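PDB 6XYC: acetyl xylan esterase from Metagenome, which removes acetyl and feruloyl groups from complex natural xylans as a bifunctional esterase of the alpha/beta-hydrolase superfamily from gut microbiota. Local coordinates for residues Ser127-Ala130 with Gly131-Asn134; Glu190-Leu193 with Ile194-Asp198; Arg200-Pro203 with Asp204-Lys207; Val232-His235 with Cys236-Val239. All coordinates share one frame; numbering follows the deposited sequence.

Contact 1 of 4, residues Ser127-Ala130 with Gly131-Asn134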
loop_
_atom_site.group_PDB
_atom_site.type_symbol
_atom_site.label_atom_id
_atom_site.label_comp_id
_atom_site.label_asym_id
_atom_site.label_seq_id
_atom_site.Cartn_x
_atom_site.Cartn_y
_atom_site.Cartn_z
ATOM N N SER A 127 1.610 1.255 -0.135
ATOM C CA SER A 127 1.023 1.629 1.148
ATOM C C SER A 127 2.001 2.463 1.968
ATOM O O SER A 127 1.644 3.517 2.506
ATOM C CB SER A 127 0.612 0.369 1.916
ATOM O OG SER A 127 -0.446 -0.297 1.255
ATOM N N ALA A 128 3.250 2.004 2.076
ATOM C CA ALA A 128 4.261 2.779 2.787
ATOM C C ALA A 128 4.488 4.125 2.116
ATOM O O ALA A 128 4.704 5.137 2.797
ATOM C CB ALA A 128 5.571 1.993 2.866
ATOM N N PHE A 129 4.442 4.165 0.781
ATOM C CA PHE A 129 4.683 5.434 0.103
ATOM C C PHE A 129 3.565 6.431 0.380
ATOM O O PHE A 129 3.825 7.629 0.534
ATOM C CB PHE A 129 4.845 5.226 -1.400
ATOM C CG PHE A 129 5.857 6.149 -2.019
ATOM C CD1 PHE A 129 5.605 7.510 -2.103
ATOM C CD2 PHE A 129 7.064 5.662 -2.484
ATOM C CE1 PHE A 129 6.534 8.365 -2.661
ATOM C CE2 PHE A 129 8.001 6.512 -3.047
ATOM C CZ PHE A 129 7.732 7.868 -3.131
ATOM N N ALA A 130 2.313 5.963 0.439
ATOM C CA ALA A 130 1.224 6.844 0.850
ATOM C C ALA A 130 1.445 7.349 2.271
ATOM O O ALA A 130 1.225 8.531 2.563
ATOM C CB ALA A 130 -0.116 6.111 0.744
ATOM N N GLY A 131 1.904 6.470 3.159
ATOM C CA GLY A 131 2.097 6.800 4.557
ATOM C C GLY A 131 3.254 7.729 4.838
ATOM O O GLY A 131 3.331 8.261 5.952
ATOM N N VAL A 132 4.162 7.925 3.882
ATOM C CA VAL A 132 5.236 8.901 4.038
ATOM C C VAL A 132 4.999 10.152 3.212
ATOM O O VAL A 132 5.869 11.026 3.179
ATOM C CB VAL A 132 6.614 8.303 3.698
ATOM C CG1 VAL A 132 6.930 7.122 4.627
ATOM C CG2 VAL A 132 6.685 7.894 2.241
ATOM N N THR A 133 3.844 10.275 2.543
ATOM C CA THR A 133 3.569 11.456 1.731
ATOM C C THR A 133 2.198 12.050 2.036
ATOM O O THR A 133 1.591 12.692 1.177
ATOM C CB THR A 133 3.697 11.136 0.241
ATOM O OG1 THR A 133 2.809 10.072 -0.110
ATOM C CG2 THR A 133 5.125 10.735 -0.112
ATOM N N ASN A 134 1.689 11.845 3.249
ATOM C CA ASN A 134 0.523 12.600 3.696
ATOM C C ASN A 134 0.789 14.091 3.525
ATOM O O ASN A 134 1.753 14.624 4.083
ATOM C CB ASN A 134 0.205 12.288 5.160
ATOM C CG ASN A 134 -0.581 10.995 5.339
ATOM O OD1 ASN A 134 -0.999 10.358 4.373
ATOM N ND2 ASN A 134 -0.801 10.612 6.596
#
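Thr133 OG1 turns back onto Phe129 O at 2.7 Å, tying off the C-terminal end of helix 122-131, the helix that follows the probable nucleophile elbow of this alpha/beta hydrolase. The packing here is close. Thr133 OG1 sits between its own N and carbonyl carbon (chi1 58°), which swings it over the last turn and brings CG2 obliquely to the Phe129 ring, 3.8 Å from CE1. Val132 CG2 comes in on the same carbonyl, 3.3 Å from Phe129 O, while Val132 N adds only weak bonds to Ala128 O and Phe129 O. One turn back, Gly131 N keeps a normal helical bond to Ser127 O at 3.0 Å. A valine at Thr133 would probably leave Phe129 O without its hydroxyl donor and Lys95, which bonds the same OG1, without that partner. The looser side is at Asn134, the one partly exposed residue, which touches the helix little and spends its amide on Val162 O. Thr133 N reaches Ala130 O at 3.1 Å with a fairly straight N-H (160°), yet it lies well above the carbonyl plane.

Contact 2 of 4, residues Glu190-Leu193 with Ile194-Asp198. With AES (4-(2-aminoethyl)benzenesulfonyl fluoride), chain B.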
loop_
_atom_site.group_PDB
_atom_site.type_symbol
_atom_site.label_atom_id
_atom_site.label_comp_id
_atom_site.label_asym_id
_atom_site.label_seq_id
_atom_site.Cartn_x
_atom_site.Cartn_y
_atom_site.Cartn_z
ATOM N N GLU A 190 11.814 -2.980 -10.678
ATOM C CA GLU A 190 11.957 -1.555 -10.401
ATOM C C GLU A 190 12.519 -0.808 -11.602
ATOM O O GLU A 190 12.221 0.378 -11.782
ATOM C CB GLU A 190 12.844 -1.320 -9.176
ATOM C CG GLU A 190 14.207 -1.959 -9.257
ATOM C CD GLU A 190 14.273 -3.245 -8.470
ATOM O OE1 GLU A 190 15.123 -3.361 -7.561
ATOM O OE2 GLU A 190 13.467 -4.154 -8.756
ATOM N N ALA A 191 13.330 -1.479 -12.427
ATOM C CA ALA A 191 13.807 -0.863 -13.662
ATOM C C ALA A 191 12.639 -0.531 -14.582
ATOM O O ALA A 191 12.587 0.554 -15.171
ATOM C CB ALA A 191 14.802 -1.786 -14.371
ATOM N N VAL A 192 11.680 -1.451 -14.700
ATOM C CA VAL A 192 10.489 -1.193 -15.506
ATOM C C VAL A 192 9.699 -0.029 -14.925
ATOM O O VAL A 192 9.192 0.829 -15.658
ATOM C CB VAL A 192 9.631 -2.471 -15.594
ATOM C CG1 VAL A 192 8.360 -2.209 -16.381
ATOM C CG2 VAL A 192 10.433 -3.611 -16.209
ATOM N N LEU A 193 9.591 0.019 -13.595
ATOM C CA LEU A 193 8.833 1.076 -12.942
ATOM C C LEU A 193 9.379 2.456 -13.281
ATOM O O LEU A 193 8.608 3.419 -13.372
ATOM C CB LEU A 193 8.852 0.865 -11.424
ATOM C CG LEU A 193 8.080 1.800 -10.507
ATOM C CD1 LEU A 193 6.587 1.704 -10.793
ATOM C CD2 LEU A 193 8.367 1.467 -9.047
ATOM N N ILE A 194 10.689 2.582 -13.471
ATOM C CA ILE A 194 11.302 3.882 -13.715
ATOM C C ILE A 194 11.563 4.111 -15.204
ATOM O O ILE A 194 12.358 4.986 -15.561
ATOM C CB ILE A 194 12.588 4.075 -12.894
ATOM C CG1 ILE A 194 13.660 3.046 -13.251
ATOM C CG2 ILE A 194 12.279 4.004 -11.404
ATOM C CD1 ILE A 194 15.004 3.319 -12.605
ATOM N N GLY A 195 10.898 3.363 -16.079
ATOM C CA GLY A 195 11.045 3.550 -17.505
ATOM C C GLY A 195 12.082 2.672 -18.168
ATOM O O GLY A 195 12.649 3.079 -19.182
ATOM N N LYS A 196 12.347 1.481 -17.622
ATOM C CA LYS A 196 13.373 0.559 -18.141
ATOM C C LYS A 196 14.744 1.233 -18.231
ATOM O O LYS A 196 15.463 1.089 -19.223
ATOM C CB LYS A 196 12.931 -0.017 -19.494
ATOM C CG LYS A 196 11.612 -0.767 -19.392
ATOM C CD LYS A 196 11.239 -1.441 -20.689
ATOM C CE LYS A 196 9.945 -0.873 -21.244
ATOM N NZ LYS A 196 8.772 -1.188 -20.380
ATOM N N LYS A 197 15.083 2.005 -17.202
ATOM C CA LYS A 197 16.434 2.490 -16.971
ATOM C C LYS A 197 17.149 1.551 -15.999
ATOM O O LYS A 197 16.515 0.791 -15.268
ATOM C CB LYS A 197 16.402 3.914 -16.409
ATOM C CG LYS A 197 15.659 4.933 -17.286
ATOM C CD LYS A 197 15.509 6.273 -16.562
ATOM C CE LYS A 197 14.663 7.260 -17.342
ATOM N NZ LYS A 197 13.219 7.126 -17.075
ATOM N N ASP A 198 18.481 1.613 -15.996
ATOM C CA ASP A 198 19.293 0.829 -15.071
ATOM C C ASP A 198 19.285 1.513 -13.710
ATOM O O ASP A 198 19.862 2.598 -13.566
ATOM C CB ASP A 198 20.720 0.685 -15.597
ATOM C CG ASP A 198 21.583 -0.223 -14.732
ATOM O OD1 ASP A 198 21.140 -0.620 -13.634
ATOM O OD2 ASP A 198 22.716 -0.540 -15.154
HETATM C C3 AES B . 9.788 -8.554 -6.766
HETATM C C2 AES B . 8.625 -8.774 -6.092
HETATM C C1 AES B . 7.932 -7.714 -5.591
HETATM S S AES B . 6.438 -8.069 -4.784
HETATM O O1S AES B . 5.314 -7.381 -5.471
HETATM O O2S AES B . 6.085 -9.463 -5.032
HETATM C C6 AES B . 8.366 -6.436 -5.738
HETATM C C5 AES B . 9.545 -6.211 -6.419
HETATM C C4 AES B . 10.250 -7.272 -6.937
HETATM C C7 AES B . 11.598 -7.037 -7.698
HETATM C C8 AES B . 12.589 -6.251 -6.804
HETATM N N8 AES B . 13.878 -6.377 -7.397
HETATM O O HOH W 1 7.799 0.875 -18.107
#
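A Schellman motif closes helix 189-193, the short helix whose first turn lends Glu190 to the AES pocket, with Gly195 N bonded to Val192 O (3.1 Å) and Lys196 N turned back to Ala191 O in a short but bent, weak bond. Ile194 N still makes a helical bond to Glu190 O, at 3.2 Å, before the chain leaves the helix. Gly195 then takes a left-handed backbone conformation (phi 94°), in which a CB would press against the carbonyl oxygen of Ile194. The new direction of the chain carries Lys197 round so that its NZ donates a hydrogen bond to Ile194 O at 2.8 Å, tilted only slightly from the carbonyl plane. Lys196 runs alongside Val192, both pointing the same way, and water 1 joins the lysine NZ to Val192 O. Ile194 CG1 lies between the backbone N and carbonyl carbon in torsion (chi1 62°), which brings it 3.3 Å from Ala191 O. At the other end of the helix, Glu190 bends at chi2 and sends its carboxylate away from the turn into the pocket, where OE2 takes the AES amine N8 at 2.6 Å. Its other oxygen, OE1, is bonded by Asn184 ND2. With an alanine at Glu190 the AES amine would probably lose its acceptor and the Asn184 amide its mate. An amine so close to a carboxylate is probably protonated, and the acidic group is likely to make this end of the pocket attractive to positive charge.

Contact 3 of 4, residues Arg200-Pro203 with Asp204-Lys207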
loop_
_atom_site.group_PDB
_atom_site.type_symbol
_atom_site.label_atom_id
_atom_site.label_comp_id
_atom_site.label_asym_id
_atom_site.label_seq_id
_atom_site.Cartn_x
_atom_site.Cartn_y
_atom_site.Cartn_z
ATOM N N ARG A 200 21.072 1.176 -11.286
ATOM C CA ARG A 200 22.439 1.462 -10.870
ATOM C C ARG A 200 22.952 2.767 -11.461
ATOM O O ARG A 200 23.944 3.309 -10.965
ATOM C CB ARG A 200 23.368 0.319 -11.263
ATOM C CG ARG A 200 23.072 -0.990 -10.565
ATOM C CD ARG A 200 23.868 -2.120 -11.198
ATOM N NE ARG A 200 23.570 -2.264 -12.621
ATOM C CZ ARG A 200 24.254 -3.042 -13.456
ATOM N NH1 ARG A 200 25.282 -3.755 -13.014
ATOM N NH2 ARG A 200 23.906 -3.108 -14.733
ATOM N N GLU A 201 22.297 3.287 -12.497
ATOM C CA GLU A 201 22.702 4.543 -13.114
ATOM C C GLU A 201 21.755 5.689 -12.803
ATOM O O GLU A 201 21.937 6.784 -13.348
ATOM C CB GLU A 201 22.795 4.385 -14.637
ATOM C CG GLU A 201 23.806 3.360 -15.108
ATOM C CD GLU A 201 23.599 2.958 -16.555
ATOM O OE1 GLU A 201 22.846 3.658 -17.265
ATOM O OE2 GLU A 201 24.187 1.942 -16.980
ATOM N N GLU A 202 20.748 5.476 -11.953
ATOM C CA GLU A 202 19.651 6.429 -11.779
ATOM C C GLU A 202 19.394 6.666 -10.298
ATOM O O GLU A 202 18.327 6.324 -9.770
ATOM C CB GLU A 202 18.391 5.923 -12.482
ATOM C CG GLU A 202 18.602 5.544 -13.941
ATOM C CD GLU A 202 18.758 6.752 -14.838
ATOM O OE1 GLU A 202 18.473 7.874 -14.379
ATOM O OE2 GLU A 202 19.161 6.582 -16.004
ATOM N N PRO A 203 20.339 7.297 -9.602
ATOM C CA PRO A 203 20.144 7.531 -8.161
ATOM C C PRO A 203 18.940 8.403 -7.848
ATOM O O PRO A 203 18.329 8.245 -6.781
ATOM C CB PRO A 203 21.455 8.204 -7.715
ATOM C CG PRO A 203 22.399 8.128 -8.883
ATOM C CD PRO A 203 21.566 7.924 -10.121
ATOM N N ASP A 204 18.580 9.330 -8.740
ATOM C CA ASP A 204 17.421 10.180 -8.481
ATOM C C ASP A 204 16.122 9.393 -8.602
ATOM O O ASP A 204 15.233 9.522 -7.756
ATOM C CB ASP A 204 17.428 11.370 -9.439
ATOM C CG ASP A 204 18.595 12.305 -9.186
ATOM O OD1 ASP A 204 18.920 12.542 -8.006
ATOM O OD2 ASP A 204 19.177 12.801 -10.170
ATOM N N TRP A 205 15.995 8.564 -9.638
ATOM C CA TRP A 205 14.816 7.713 -9.768
ATOM C C TRP A 205 14.718 6.747 -8.595
ATOM O O TRP A 205 13.646 6.573 -8.004
ATOM C CB TRP A 205 14.861 6.953 -11.094
ATOM C CG TRP A 205 14.365 7.758 -12.258
ATOM C CD1 TRP A 205 15.119 8.336 -13.238
ATOM C CD2 TRP A 205 13.001 8.078 -12.561
ATOM N NE1 TRP A 205 14.310 8.993 -14.131
ATOM C CE2 TRP A 205 13.006 8.852 -13.737
ATOM C CE3 TRP A 205 11.776 7.786 -11.952
ATOM C CZ2 TRP A 205 11.839 9.333 -14.319
ATOM C CZ3 TRP A 205 10.616 8.271 -12.529
ATOM C CH2 TRP A 205 10.657 9.035 -13.702
ATOM N N VAL A 206 15.839 6.118 -8.232
ATOM C CA VAL A 206 15.816 5.141 -7.148
ATOM C C VAL A 206 15.388 5.803 -5.846
ATOM O O VAL A 206 14.644 5.218 -5.052
ATOM C CB VAL A 206 17.185 4.453 -7.006
ATOM C CG1 VAL A 206 17.229 3.617 -5.726
ATOM C CG2 VAL A 206 17.474 3.583 -8.217
ATOM N N LYS A 207 15.847 7.033 -5.606
ATOM C CA LYS A 207 15.445 7.726 -4.387
ATOM C C LYS A 207 13.946 7.995 -4.383
ATOM O O LYS A 207 13.283 7.846 -3.350
ATOM C CB LYS A 207 16.210 9.041 -4.226
ATOM C CG LYS A 207 15.922 9.735 -2.895
ATOM C CD LYS A 207 16.588 11.096 -2.771
ATOM C CE LYS A 207 16.452 11.619 -1.340
ATOM N NZ LYS A 207 16.815 13.052 -1.201
HETATM O O HOH W 2 18.154 9.168 -11.894
#
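Glu202 OE1 receives water 2 at 2.8 Å, and that water in turn accepts Trp205 N at 3.2 Å, so the carboxylate of the N-cap residue reaches the first turn of helix 203-208 through a water. The same oxygen lies at the edge of the Trp205 indole, near the ring plane and 3.6 Å from CD1. Glu202 and Trp205 run alongside each other, pointing the same way, with carboxylate and ring planes 71° apart. Glu202 CB touches Trp205 CB at 3.9 Å, and the bend of the glutamate at chi2 (-74°) curls OE1 back to the water. A negative group held at a helix start is likely to be stabilised by the N-H groups and the dipole of the first turn. The backbone O of Glu202 takes the first helical bond, from Val206 N at 2.9 Å, nearly straight at the hydrogen and nearly along the C=O axis. Val206 CG2 crowds against that oxygen. Pro203, which has no N-H to offer, starts the helix right after the cap, and its O is met by Lys207 N at 3.0 Å from above the carbonyl plane. Lys197, from the loop before the helix, packs against both Glu202 and Trp205, and Leu144 of strand 144-147 touches Trp205 and Asp204. Asp204 OD1 is hydrogen-bonded to Ser141 OG. On the solvent side Lys207 stretches away fully extended, leaving only its CB near the first turn, 3.4 Å from Pro203 O.

Contact 4 of 4, residues Val232-His235 with Cys236-Val239. With AES (4-(2-aminoethyl)benzenesulfonyl fluoride), chain B.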
loop_
_atom_site.group_PDB
_atom_site.type_symbol
_atom_site.label_atom_id
_atom_site.label_comp_id
_atom_site.label_asym_id
_atom_site.label_seq_id
_atom_site.Cartn_x
_atom_site.Cartn_y
_atom_site.Cartn_z
ATOM N N VAL A 232 12.154 -13.345 -2.260
ATOM C CA VAL A 232 11.733 -12.484 -3.361
ATOM C C VAL A 232 12.070 -11.031 -3.040
ATOM O O VAL A 232 12.760 -10.355 -3.817
ATOM C CB VAL A 232 10.233 -12.653 -3.654
ATOM C CG1 VAL A 232 9.802 -11.710 -4.767
ATOM C CG2 VAL A 232 9.923 -14.094 -4.030
ATOM N N VAL A 233 11.577 -10.537 -1.912
ATOM C CA VAL A 233 11.980 -9.244 -1.366
ATOM C C VAL A 233 12.734 -9.511 -0.073
ATOM O O VAL A 233 12.152 -10.078 0.865
ATOM C CB VAL A 233 10.774 -8.326 -1.117
ATOM C CG1 VAL A 233 11.240 -7.018 -0.496
ATOM C CG2 VAL A 233 10.016 -8.078 -2.408
ATOM N N PRO A 234 14.011 -9.142 0.043
ATOM C CA PRO A 234 14.780 -9.553 1.225
ATOM C C PRO A 234 14.336 -8.854 2.504
ATOM O O PRO A 234 13.966 -7.676 2.511
ATOM C CB PRO A 234 16.226 -9.193 0.859
ATOM C CG PRO A 234 16.110 -8.143 -0.209
ATOM C CD PRO A 234 14.849 -8.452 -0.961
ATOM N N HIS A 235 14.373 -9.637 3.586
ATOM C CA HIS A 235 14.110 -9.181 4.949
ATOM C C HIS A 235 14.831 -7.877 5.279
ATOM O O HIS A 235 14.308 -7.037 6.024
ATOM C CB HIS A 235 14.545 -10.326 5.873
ATOM C CG HIS A 235 14.178 -10.169 7.313
ATOM N ND1 HIS A 235 15.071 -9.703 8.253
ATOM C CD2 HIS A 235 13.056 -10.510 7.992
ATOM C CE1 HIS A 235 14.493 -9.709 9.441
ATOM N NE2 HIS A 235 13.270 -10.192 9.310
ATOM N N CYS A 236 16.038 -7.688 4.738
ATOM C CA CYS A 236 16.795 -6.482 5.050
ATOM C C CYS A 236 16.002 -5.220 4.736
ATOM O O CYS A 236 16.198 -4.185 5.387
ATOM C CB CYS A 236 18.112 -6.483 4.272
ATOM S SG CYS A 236 17.938 -6.479 2.456
ATOM N N GLN A 237 15.100 -5.286 3.754
ATOM C CA GLN A 237 14.312 -4.114 3.390
ATOM C C GLN A 237 13.485 -3.610 4.569
ATOM O O GLN A 237 13.430 -2.402 4.836
ATOM C CB GLN A 237 13.414 -4.452 2.198
ATOM C CG GLN A 237 14.171 -4.628 0.894
ATOM C CD GLN A 237 14.541 -3.310 0.257
ATOM O OE1 GLN A 237 13.674 -2.483 -0.021
ATOM N NE2 GLN A 237 15.826 -3.107 0.015
ATOM N N SER A 238 12.835 -4.524 5.294
ATOM C CA SER A 238 12.019 -4.124 6.435
ATOM C C SER A 238 12.864 -3.792 7.662
ATOM O O SER A 238 12.493 -2.904 8.441
ATOM C CB SER A 238 11.012 -5.223 6.765
ATOM O OG SER A 238 10.033 -5.332 5.740
ATOM N N VAL A 239 13.985 -4.493 7.862
ATOM C CA VAL A 239 14.933 -4.088 8.896
ATOM C C VAL A 239 15.332 -2.633 8.682
ATOM O O VAL A 239 15.310 -1.814 9.608
ATOM C CB VAL A 239 16.164 -5.013 8.887
ATOM C CG1 VAL A 239 17.239 -4.456 9.793
ATOM C CG2 VAL A 239 15.776 -6.427 9.300
HETATM C C3 AES B . 9.788 -8.554 -6.766
HETATM C C2 AES B . 8.625 -8.774 -6.092
HETATM C C1 AES B . 7.932 -7.714 -5.591
HETATM S S AES B . 6.438 -8.069 -4.784
HETATM O O1S AES B . 5.314 -7.381 -5.471
HETATM O O2S AES B . 6.085 -9.463 -5.032
HETATM C C6 AES B . 8.366 -6.436 -5.738
HETATM C C5 AES B . 9.545 -6.211 -6.419
HETATM C C4 AES B . 10.250 -7.272 -6.937
HETATM C C7 AES B . 11.598 -7.037 -7.698
HETATM C C8 AES B . 12.589 -6.251 -6.804
HETATM N N8 AES B . 13.878 -6.377 -7.397
#
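Cys236 SG, half of a disulfide with Cys180, meets the CB-CG edge of Pro234 two residues back, 3.6 Å from both Pro234 CB and CG. It gets there because SG takes the position between the cysteine N and carbonyl carbon (chi1 62°), which turns it back toward that edge. The loop is fastened to helix 236-248 by its backbone. Pro234 O accepts Gln237 N at 2.9 Å, from above the carbonyl plane, and His235 O takes Val239 N in an almost straight bond of 3.2 Å, with Ser238 N adding a weak one. Outside this turn the His235 ring meets Val239 CG2 obliquely, ND1 and CE1 both at 3.5 Å from the methyl, and its NE2 is bonded to Ser256 OG. Gln237 packs its CG against Val233 CG1 at 4.0 Å, the two side chains crossing at about a right angle, while its OE1 is gripped by the backbone N-H groups of Val172 and Asp173. Val233 thus works in two directions, for its other methyl, CG2, rests on the AES ring 3.8 Å from C1. Val232 adds CG1, 3.4 Å from AES C2. The backbone N of both valines is bonded to Asp230 OD1, which helps to hold that carboxylate in place. A loop of this kind, after strand 222-227 and holding the acid of a probable Ser121-His262-Asp230 triad, belongs to the alpha/beta-hydrolase active site.

In the fold
The four contacts follow one another along the chain, each at an end of a helix: contacts 1 and 2 close helices 122-131 and 189-193, contacts 3 and 4 open helices 203-208 and 236-248. Contacts 2 and 3 are neighbours, their centres about 10 Å apart, and they touch where Ile194 and Lys197 lie against Trp205 and Glu202. All other pairs have centres about 18 to 21 Å apart and do not meet. Contact 1 is buried near the middle of the chain, on the helix that follows the probable nucleophile elbow. Contacts 2 and 4 both reach the bound AES, one at its amine and one at its ring, so a short helix and a loop far apart in the chain both contribute to the pocket.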